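Local structure of GTP cyclohydrolase 1 type 2 homolog (Staphylococcus aureus subsp. aureus, 3LNL) at residues V40-A46 against K60-I66; K264-P268 against S332-M336; I280-I286 against G301-T307. The protein is of unknown function but binds two zinc ions and assembles into a toroid-shaped hexamer of the NIF3 family, whose openings are capped by trimers of PII-like domains. The protein carries 2 engineered substitutions. All coordinates share one frame; numbering follows the deposited sequence.

Interaction 1 (V40-A46 against K60-I66)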
loop_
_atom_site.group_PDB
_atom_site.type_symbol
_atom_site.label_atom_id
_atom_site.label_comp_id
_atom_site.label_asym_id
_atom_site.label_seq_id
_atom_site.Cartn_x
_atom_site.Cartn_y
_atom_site.Cartn_z
ATOM N N VAL B 40 27.467 16.480 -31.758
ATOM C CA VAL B 40 26.574 15.619 -32.536
ATOM C C VAL B 40 27.040 15.542 -33.981
ATOM O O VAL B 40 27.200 16.571 -34.631
ATOM C CB VAL B 40 25.135 16.133 -32.517
ATOM C CG1 VAL B 40 24.201 15.267 -33.407
ATOM C CG2 VAL B 40 24.594 16.181 -31.070
ATOM N N THR B 41 27.280 14.336 -34.482
ATOM C CA THR B 41 27.762 14.186 -35.856
ATOM C C THR B 41 26.648 13.853 -36.821
ATOM O O THR B 41 26.788 14.030 -38.024
ATOM C CB THR B 41 28.823 13.049 -35.976
ATOM O OG1 THR B 41 28.235 11.809 -35.550
ATOM C CG2 THR B 41 30.113 13.380 -35.189
ATOM N N GLY B 42 25.514 13.394 -36.292
ATOM C CA GLY B 42 24.387 13.038 -37.113
ATOM C C GLY B 42 23.365 12.386 -36.215
ATOM O O GLY B 42 23.737 11.858 -35.159
ATOM N N VAL B 43 22.092 12.403 -36.639
ATOM C CA VAL B 43 20.989 11.840 -35.857
ATOM C C VAL B 43 20.171 10.771 -36.651
ATOM O O VAL B 43 19.700 11.032 -37.756
ATOM C CB VAL B 43 20.019 12.975 -35.330
ATOM C CG1 VAL B 43 18.798 12.390 -34.496
ATOM C CG2 VAL B 43 20.818 14.068 -34.513
ATOM N N LEU B 44 20.023 9.596 -36.034
ATOM C CA LEU B 44 19.239 8.499 -36.513
ATOM C C LEU B 44 18.066 8.315 -35.615
ATOM O O LEU B 44 18.245 8.077 -34.401
ATOM C CB LEU B 44 20.072 7.213 -36.519
ATOM C CG LEU B 44 19.513 5.986 -37.223
ATOM C CD1 LEU B 44 19.351 6.254 -38.754
ATOM C CD2 LEU B 44 20.470 4.800 -36.915
ATOM N N THR B 45 16.862 8.408 -36.183
ATOM C CA THR B 45 15.629 8.106 -35.427
ATOM C C THR B 45 15.206 6.623 -35.509
ATOM O O THR B 45 15.450 5.951 -36.511
ATOM C CB THR B 45 14.449 9.006 -35.863
ATOM O OG1 THR B 45 14.019 8.646 -37.199
ATOM C CG2 THR B 45 14.854 10.505 -35.787
ATOM N N ALA B 46 14.607 6.126 -34.414
ATOM C CA ALA B 46 14.331 4.718 -34.270
ATOM C C ALA B 46 13.085 4.543 -33.380
ATOM O O ALA B 46 12.787 5.438 -32.576
ATOM C CB ALA B 46 15.539 4.026 -33.649
ATOM N N LYS B 60 26.822 4.764 -40.699
ATOM C CA LYS B 60 26.549 6.077 -41.300
ATOM C C LYS B 60 27.376 7.201 -40.753
ATOM O O LYS B 60 27.299 8.318 -41.247
ATOM C CB LYS B 60 25.064 6.440 -41.145
ATOM C CG LYS B 60 24.156 5.572 -41.962
ATOM C CD LYS B 60 22.714 5.887 -41.683
ATOM C CE LYS B 60 21.761 5.108 -42.569
ATOM N NZ LYS B 60 21.997 5.566 -43.945
ATOM N N GLY B 61 28.154 6.929 -39.725
ATOM C CA GLY B 61 28.921 7.974 -39.062
ATOM C C GLY B 61 28.091 8.891 -38.177
ATOM O O GLY B 61 28.501 10.002 -37.885
ATOM N N TYR B 62 26.935 8.422 -37.711
ATOM C CA TYR B 62 26.133 9.203 -36.773
ATOM C C TYR B 62 26.389 8.762 -35.321
ATOM O O TYR B 62 26.397 7.561 -35.045
ATOM C CB TYR B 62 24.650 9.060 -37.081
ATOM C CG TYR B 62 24.213 9.548 -38.460
ATOM C CD1 TYR B 62 25.057 10.282 -39.296
ATOM C CD2 TYR B 62 22.943 9.280 -38.907
ATOM C CE1 TYR B 62 24.628 10.754 -40.554
ATOM C CE2 TYR B 62 22.515 9.710 -40.165
ATOM C CZ TYR B 62 23.345 10.450 -40.966
ATOM O OH TYR B 62 22.846 10.832 -42.188
ATOM N N ASN B 63 26.515 9.730 -34.397
ATOM C CA ASN B 63 26.821 9.401 -33.005
ATOM C C ASN B 63 25.653 9.629 -32.080
ATOM O O ASN B 63 25.820 9.541 -30.860
ATOM C CB ASN B 63 28.078 10.133 -32.512
ATOM C CG ASN B 63 27.827 11.600 -32.276
ATOM O OD1 ASN B 63 26.809 12.104 -32.705
ATOM N ND2 ASN B 63 28.752 12.296 -31.602
ATOM N N THR B 64 24.462 9.855 -32.634
ATOM C CA THR B 64 23.275 10.115 -31.824
ATOM C C THR B 64 22.085 9.360 -32.377
ATOM O O THR B 64 21.782 9.455 -33.600
ATOM C CB THR B 64 22.965 11.627 -31.772
ATOM O OG1 THR B 64 24.130 12.311 -31.312
ATOM C CG2 THR B 64 21.750 11.969 -30.844
ATOM N N ILE B 65 21.418 8.613 -31.479
ATOM C CA ILE B 65 20.206 7.898 -31.798
ATOM C C ILE B 65 19.140 8.469 -30.906
ATOM O O ILE B 65 19.352 8.588 -29.695
ATOM C CB ILE B 65 20.329 6.357 -31.617
ATOM C CG1 ILE B 65 21.428 5.837 -32.559
ATOM C CG2 ILE B 65 18.950 5.589 -31.849
ATOM C CD1 ILE B 65 21.872 4.379 -32.327
ATOM N N ILE B 66 18.007 8.843 -31.514
ATOM C CA ILE B 66 16.807 9.158 -30.764
ATOM C C ILE B 66 15.743 8.055 -31.006
ATOM O O ILE B 66 15.243 7.888 -32.128
ATOM C CB ILE B 66 16.192 10.501 -31.180
ATOM C CG1 ILE B 66 17.176 11.651 -31.013
ATOM C CG2 ILE B 66 14.907 10.769 -30.263
ATOM C CD1 ILE B 66 16.670 13.004 -31.551
#
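Val43 to Thr45 pair in parallel register with Thr64 to Ile66, the axes of strands 43-46 and 64-66 passing 4.7 Å apart at 27°, the twist of neighbours in a sheet. With helix 51-60 between them these strands form a beta-alpha-beta unit of the NIF3 fold. The ladder runs through Leu44, whose N donates to Thr64 O (3.0 Å, 167° at the hydrogen) and whose O receives Ile66 N; Ala46 N to Ile66 O continues it.

On the face of Val43, Thr64 and Ile66, Val43 CG1 meets Ile66 CD1 at 3.7 Å. These three beta-branched residues suit a strand, and their methyls face helices 7-17 and 336-350. Leu44 and Ile65 occupy the other face and pack on helix 51-60.

Next to Gly42 and Val43, the Tyr62 ring lies between its own chain and the partner: Lys60 CB sits over the centre of one face, Val43 N nearer the rim of the other. Gly42, without a side chain, lets the ring lie close: Tyr62 CD1 is 3.6 Å from Gly42 CA. Gly61, with positive phi, closes the helix in a Schellman motif and turns the chain toward the strand.

Asn63 serves as a polar clasp ahead of the ladder. With chi1 at 74°, its CG stands between backbone N and carbonyl carbon, and the amide turns back to Val40 and Thr41, while ND2 bonds Glu39 O. Asn63 OD1 accepts Thr41 N at 2.9 Å, nearly straight, and from the opposite face of the amide plane Thr64 OG1 at 3.0 Å.

Interaction 2 (K264-P268 against S332-M336). With ZN (zinc ion), chain F; ZN (zinc ion), chain G.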
loop_
_atom_site.group_PDB
_atom_site.type_symbol
_atom_site.label_atom_id
_atom_site.label_comp_id
_atom_site.label_asym_id
_atom_site.label_seq_id
_atom_site.Cartn_x
_atom_site.Cartn_y
_atom_site.Cartn_z
ATOM N N LYS B 264 -2.379 1.588 -45.709
ATOM C CA LYS B 264 -1.653 2.848 -45.556
ATOM C C LYS B 264 -0.428 2.708 -44.647
ATOM O O LYS B 264 0.593 3.336 -44.897
ATOM C CB LYS B 264 -2.558 3.947 -44.999
ATOM C CG LYS B 264 -3.478 4.517 -46.057
ATOM C CD LYS B 264 -4.450 5.582 -45.565
ATOM C CE LYS B 264 -5.253 6.110 -46.792
ATOM N NZ LYS B 264 -6.557 6.637 -46.333
ATOM N N LEU B 265 -0.544 1.905 -43.593
ATOM C CA LEU B 265 0.568 1.675 -42.696
ATOM C C LEU B 265 1.417 0.422 -43.024
ATOM O O LEU B 265 2.322 0.087 -42.244
ATOM C CB LEU B 265 0.063 1.578 -41.238
ATOM C CG LEU B 265 -0.374 2.903 -40.593
ATOM C CD1 LEU B 265 -1.361 2.680 -39.443
ATOM C CD2 LEU B 265 0.831 3.621 -40.066
ATOM N N ASN B 266 1.088 -0.267 -44.113
ATOM C CA ASN B 266 1.765 -1.483 -44.575
ATOM C C ASN B 266 1.861 -2.553 -43.474
ATOM O O ASN B 266 2.932 -3.096 -43.170
ATOM C CB ASN B 266 3.167 -1.106 -45.069
ATOM C CG ASN B 266 3.774 -2.165 -45.938
ATOM O OD1 ASN B 266 3.080 -2.869 -46.662
ATOM N ND2 ASN B 266 5.105 -2.276 -45.888
ATOM N N ILE B 267 0.720 -2.858 -42.886
ATOM C CA ILE B 267 0.671 -3.770 -41.795
ATOM C C ILE B 267 0.407 -5.146 -42.358
ATOM O O ILE B 267 -0.508 -5.296 -43.217
ATOM C CB ILE B 267 -0.446 -3.359 -40.790
ATOM C CG1 ILE B 267 -0.390 -1.862 -40.496
ATOM C CG2 ILE B 267 -0.319 -4.177 -39.474
ATOM C CD1 ILE B 267 -1.608 -1.402 -39.585
ATOM N N PRO B 268 1.156 -6.171 -41.893
ATOM C CA PRO B 268 0.960 -7.520 -42.438
ATOM C C PRO B 268 -0.381 -8.145 -42.092
ATOM O O PRO B 268 -0.939 -8.887 -42.880
ATOM C CB PRO B 268 2.119 -8.341 -41.809
ATOM C CG PRO B 268 3.182 -7.328 -41.540
ATOM C CD PRO B 268 2.407 -6.081 -41.106
ATOM N N SER B 332 3.046 -0.456 -35.161
ATOM C CA SER B 332 2.668 0.695 -35.935
ATOM C C SER B 332 3.126 2.042 -35.376
ATOM O O SER B 332 3.136 3.007 -36.116
ATOM C CB SER B 332 1.196 0.721 -36.257
ATOM O OG SER B 332 0.856 -0.319 -37.155
ATOM N N GLU B 333 3.602 2.094 -34.139
ATOM C CA GLU B 333 4.358 3.274 -33.693
ATOM C C GLU B 333 5.614 3.582 -34.526
ATOM O O GLU B 333 6.185 4.667 -34.400
ATOM C CB GLU B 333 4.729 3.141 -32.227
ATOM C CG GLU B 333 3.561 3.185 -31.296
ATOM C CD GLU B 333 4.000 3.378 -29.900
ATOM O OE1 GLU B 333 3.880 4.524 -29.415
ATOM O OE2 GLU B 333 4.546 2.422 -29.317
ATOM N N TYR B 334 6.024 2.660 -35.410
ATOM C CA TYR B 334 7.220 2.905 -36.254
ATOM C C TYR B 334 7.093 4.128 -37.124
ATOM O O TYR B 334 8.098 4.630 -37.611
ATOM C CB TYR B 334 7.556 1.694 -37.168
ATOM C CG TYR B 334 6.678 1.664 -38.395
ATOM C CD1 TYR B 334 7.060 2.341 -39.525
ATOM C CD2 TYR B 334 5.433 0.999 -38.406
ATOM C CE1 TYR B 334 6.261 2.384 -40.667
ATOM C CE2 TYR B 334 4.622 0.993 -39.585
ATOM C CZ TYR B 334 5.048 1.695 -40.698
ATOM O OH TYR B 334 4.293 1.778 -41.840
ATOM N N VAL B 335 5.869 4.639 -37.310
ATOM C CA VAL B 335 5.676 5.871 -38.062
ATOM C C VAL B 335 6.436 7.022 -37.445
ATOM O O VAL B 335 6.651 8.021 -38.106
ATOM C CB VAL B 335 4.137 6.293 -38.218
ATOM C CG1 VAL B 335 3.365 5.205 -38.990
ATOM C CG2 VAL B 335 3.489 6.567 -36.850
ATOM N N MET B 336 6.817 6.951 -36.173
ATOM C CA MET B 336 7.506 8.115 -35.590
ATOM C C MET B 336 8.951 8.277 -36.087
ATOM O O MET B 336 9.578 9.293 -35.822
ATOM C CB MET B 336 7.420 8.187 -34.058
ATOM C CG MET B 336 7.938 7.040 -33.242
ATOM S SD MET B 336 9.663 6.525 -33.476
ATOM C CE MET B 336 10.512 8.009 -32.849
HETATM ZN ZN ZN F . 5.127 1.878 -27.402
HETATM ZN ZN ZN G . 4.252 5.286 -27.643
HETATM O O HOH W 1 5.756 1.030 -25.424
HETATM O O HOH W 2 3.154 1.965 -26.377
HETATM O O HOH W 3 5.199 3.834 -26.480
HETATM O O HOH W 4 2.577 4.159 -26.790
#
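Leu265 O accepts the hydroxyl of Tyr334 at 2.6 Å from OH, a short bond between the loop after helix 254-264 and the 3-10 turn 332-334. The oxygen lies at the edge of the ring, near its plane, whereas the hydroxyl approaches from above the carbonyl plane, 51° out of it. Tyrosine suits the place because its long, rigid ring carries a donor to a carbonyl in the turn where the chain leaves helix 254-264. There Asn266, with positive phi, completes a Schellman motif. A chi1 of 80° sets the Tyr334 ring between its backbone N and carbonyl carbon, and Val335 CG1 lies over one face toward the rim; the ring also meets that of Tyr331 at a shallow angle.

Beside the tyrosine, the Ile267 CD1 methyl rests against Ser332 OG at 3.6 Å; the hydroxyl itself bonds Ile328 O. Leu265 and Val335 both pack against helix 112-119, on Val119 and Leu116, where aliphatic branches fit the buried setting.

Glu333 points away from the 264-268 loop, and its extended chain delivers both carboxylate oxygens to metal. OE1 binds one zinc ion at 2.0 Å and OE2 the other at 2.1 Å, while water 3 also bridges the pair. His68 and Asp106 complete the protein ligands of the first zinc, His69 and His330 those of the second: the carboxylate-bridged dinuclear metal centre of the NIF3 family.

Interaction 3 (I280-I286 against G301-T307)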
loop_
_atom_site.group_PDB
_atom_site.type_symbol
_atom_site.label_atom_id
_atom_site.label_comp_id
_atom_site.label_asym_id
_atom_site.label_seq_id
_atom_site.Cartn_x
_atom_site.Cartn_y
_atom_site.Cartn_z
ATOM N N ILE B 280 -18.508 4.052 -39.404
ATOM C CA ILE B 280 -17.425 4.641 -38.653
ATOM C C ILE B 280 -17.271 6.058 -39.188
ATOM O O ILE B 280 -17.145 6.233 -40.378
ATOM C CB ILE B 280 -16.087 3.859 -38.977
ATOM C CG1 ILE B 280 -16.044 2.502 -38.275
ATOM C CG2 ILE B 280 -14.852 4.578 -38.554
ATOM C CD1 ILE B 280 -16.855 2.429 -36.973
ATOM N N LYS B 281 -17.237 7.058 -38.320
ATOM C CA LYS B 281 -16.825 8.397 -38.735
ATOM C C LYS B 281 -15.699 8.973 -37.875
ATOM O O LYS B 281 -14.723 9.533 -38.422
ATOM C CB LYS B 281 -18.023 9.326 -38.682
ATOM C CG LYS B 281 -17.673 10.753 -38.911
ATOM C CD LYS B 281 -17.307 11.007 -40.375
ATOM C CE LYS B 281 -17.103 12.469 -40.604
ATOM N NZ LYS B 281 -16.565 12.622 -41.947
ATOM N N ARG B 282 -15.881 8.917 -36.558
ATOM C CA ARG B 282 -14.921 9.432 -35.615
ATOM C C ARG B 282 -14.065 8.303 -35.028
ATOM O O ARG B 282 -14.575 7.284 -34.587
ATOM C CB ARG B 282 -15.623 10.219 -34.501
ATOM C CG ARG B 282 -16.577 11.247 -35.033
ATOM C CD ARG B 282 -17.291 12.027 -33.934
ATOM N NE ARG B 282 -16.300 12.803 -33.206
ATOM C CZ ARG B 282 -16.522 13.406 -32.049
ATOM N NH1 ARG B 282 -17.716 13.319 -31.463
ATOM N NH2 ARG B 282 -15.542 14.106 -31.482
ATOM N N ILE B 283 -12.759 8.542 -34.993
ATOM C CA ILE B 283 -11.742 7.578 -34.686
ATOM C C ILE B 283 -10.881 8.092 -33.530
ATOM O O ILE B 283 -10.369 9.186 -33.580
ATOM C CB ILE B 283 -10.894 7.384 -35.952
ATOM C CG1 ILE B 283 -11.840 6.852 -37.105
ATOM C CG2 ILE B 283 -9.762 6.363 -35.712
ATOM C CD1 ILE B 283 -11.580 7.474 -38.356
ATOM N N ALA B 284 -10.741 7.307 -32.464
ATOM C CA ALA B 284 -9.776 7.627 -31.414
ATOM C C ALA B 284 -8.558 6.727 -31.653
ATOM O O ALA B 284 -8.728 5.534 -31.941
ATOM C CB ALA B 284 -10.384 7.357 -30.045
ATOM N N ILE B 285 -7.368 7.276 -31.490
ATOM C CA ILE B 285 -6.106 6.554 -31.736
ATOM C C ILE B 285 -5.142 6.734 -30.586
ATOM O O ILE B 285 -4.824 7.852 -30.207
ATOM C CB ILE B 285 -5.384 7.051 -32.986
ATOM C CG1 ILE B 285 -6.234 6.887 -34.247
ATOM C CG2 ILE B 285 -4.063 6.271 -33.187
ATOM C CD1 ILE B 285 -5.796 7.843 -35.382
ATOM N N ILE B 286 -4.725 5.614 -29.994
ATOM C CA ILE B 286 -3.596 5.584 -29.072
ATOM C C ILE B 286 -2.618 4.518 -29.565
ATOM O O ILE B 286 -2.822 3.312 -29.430
ATOM C CB ILE B 286 -3.963 5.370 -27.595
ATOM C CG1 ILE B 286 -4.877 6.479 -27.116
ATOM C CG2 ILE B 286 -2.652 5.335 -26.727
ATOM C CD1 ILE B 286 -5.388 6.323 -25.724
ATOM N N GLY B 301 -16.869 10.305 -27.853
ATOM C CA GLY B 301 -17.481 10.366 -29.199
ATOM C C GLY B 301 -16.874 9.446 -30.268
ATOM O O GLY B 301 -17.291 9.453 -31.427
ATOM N N ALA B 302 -15.897 8.627 -29.908
ATOM C CA ALA B 302 -15.313 7.710 -30.885
ATOM C C ALA B 302 -16.284 6.642 -31.351
ATOM O O ALA B 302 -17.003 6.096 -30.557
ATOM C CB ALA B 302 -14.061 7.052 -30.314
ATOM N N ASP B 303 -16.300 6.356 -32.640
ATOM C CA ASP B 303 -16.949 5.154 -33.198
ATOM C C ASP B 303 -16.079 3.899 -33.151
ATOM O O ASP B 303 -16.609 2.774 -33.232
ATOM C CB ASP B 303 -17.374 5.397 -34.661
ATOM C CG ASP B 303 -18.346 6.582 -34.797
ATOM O OD1 ASP B 303 -19.220 6.741 -33.915
ATOM O OD2 ASP B 303 -18.192 7.364 -35.771
ATOM N N VAL B 304 -14.754 4.092 -33.030
ATOM C CA VAL B 304 -13.792 3.000 -32.969
ATOM C C VAL B 304 -12.535 3.528 -32.279
ATOM O O VAL B 304 -12.206 4.737 -32.360
ATOM C CB VAL B 304 -13.468 2.420 -34.412
ATOM C CG1 VAL B 304 -12.867 3.526 -35.345
ATOM C CG2 VAL B 304 -12.545 1.186 -34.342
ATOM N N PHE B 305 -11.923 2.634 -31.521
ATOM C CA PHE B 305 -10.724 2.867 -30.813
ATOM C C PHE B 305 -9.624 2.062 -31.474
ATOM O O PHE B 305 -9.709 0.853 -31.554
ATOM C CB PHE B 305 -10.865 2.472 -29.368
ATOM C CG PHE B 305 -9.657 2.794 -28.526
ATOM C CD1 PHE B 305 -9.306 4.118 -28.263
ATOM C CD2 PHE B 305 -8.830 1.769 -28.032
ATOM C CE1 PHE B 305 -8.213 4.422 -27.474
ATOM C CE2 PHE B 305 -7.711 2.064 -27.268
ATOM C CZ PHE B 305 -7.391 3.392 -26.986
ATOM N N VAL B 306 -8.595 2.756 -31.956
ATOM C CA VAL B 306 -7.486 2.151 -32.682
ATOM C C VAL B 306 -6.253 2.131 -31.816
ATOM O O VAL B 306 -5.822 3.188 -31.272
ATOM C CB VAL B 306 -7.153 2.942 -33.970
ATOM C CG1 VAL B 306 -5.926 2.320 -34.694
ATOM C CG2 VAL B 306 -8.395 3.010 -34.899
ATOM N N THR B 307 -5.675 0.937 -31.647
ATOM C CA THR B 307 -4.498 0.780 -30.799
ATOM C C THR B 307 -3.729 -0.491 -31.189
ATOM O O THR B 307 -4.008 -1.092 -32.228
ATOM C CB THR B 307 -4.890 0.786 -29.293
ATOM O OG1 THR B 307 -3.735 1.027 -28.490
ATOM C CG2 THR B 307 -5.558 -0.535 -28.815
#
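Asp303 OD2 accepts two backbone N-H groups of the facing strand, Lys281 N at 2.7 Å and Arg282 N at 2.9 Å. The first meets the oxygen on its anti side, the second from above the carboxylate plane. A short acidic side chain suits this place, where Lys281 psi (-50°) breaks the extended run and brings both amides onto one oxygen; Asp303 N in turn bonds Arg282 O.

Farther along, the bonds become those of a parallel ladder: Ala284 N to Val304 O, Val306 N to Ala284 O and Ile286 N to Val306 O. Thr307 OG1, anti to its own backbone N (chi1 -163°), extends the series to Ile286 O at 2.6 Å and also bonds Gly290 N.

Apolar contacts divide between the two faces. Ile283 CG2 and Val306 CG2 lie side by side at 3.7 Å. On the other face Ala284 CB touches Ala302 CB and, at the ring edge, Phe305 CD1; Ile286 CD1 meets that edge at CZ, 3.8 Å away. Small alanines here admit a helix close to the sheet.

Gly301 lies over one face of the Arg282 guanidinium, its CA 3.7 Å from Arg282 NH1; the positive phi (109°) suits glycine.

Helix 294-299 packs Ala297 against Ala284, Ala302 and Phe305, closing the beta-alpha-beta unit, while helix 254-264 backs Ile280, Ile283 and Val304, and strand 240-253 pairs antiparallel along the other edge of strand 279-285.

From the N terminus, interaction 1 closes first, tying strand 43-46 to strand 64-67 across helix 51-60 just ahead of the zinc ligands His68 and His69. The chain then passes through the PII-like domain before 264-268 opens interaction 2, which closes only at 332-336. Nested inside that loop, interaction 3 joins strands 279-285 and 304-307 across helix 294-299. Interactions 1 and 2 touch, Ala46 O lying 3.4 Å from Met336 SD, although their centres are 22 Å apart. Interactions 2 and 3 have centres about 17 Å apart and do not touch. Glu333 in interaction 2 thus meets the histidines following interaction 1 at the zinc pair, joining the N- and C-terminal NIF3 domains.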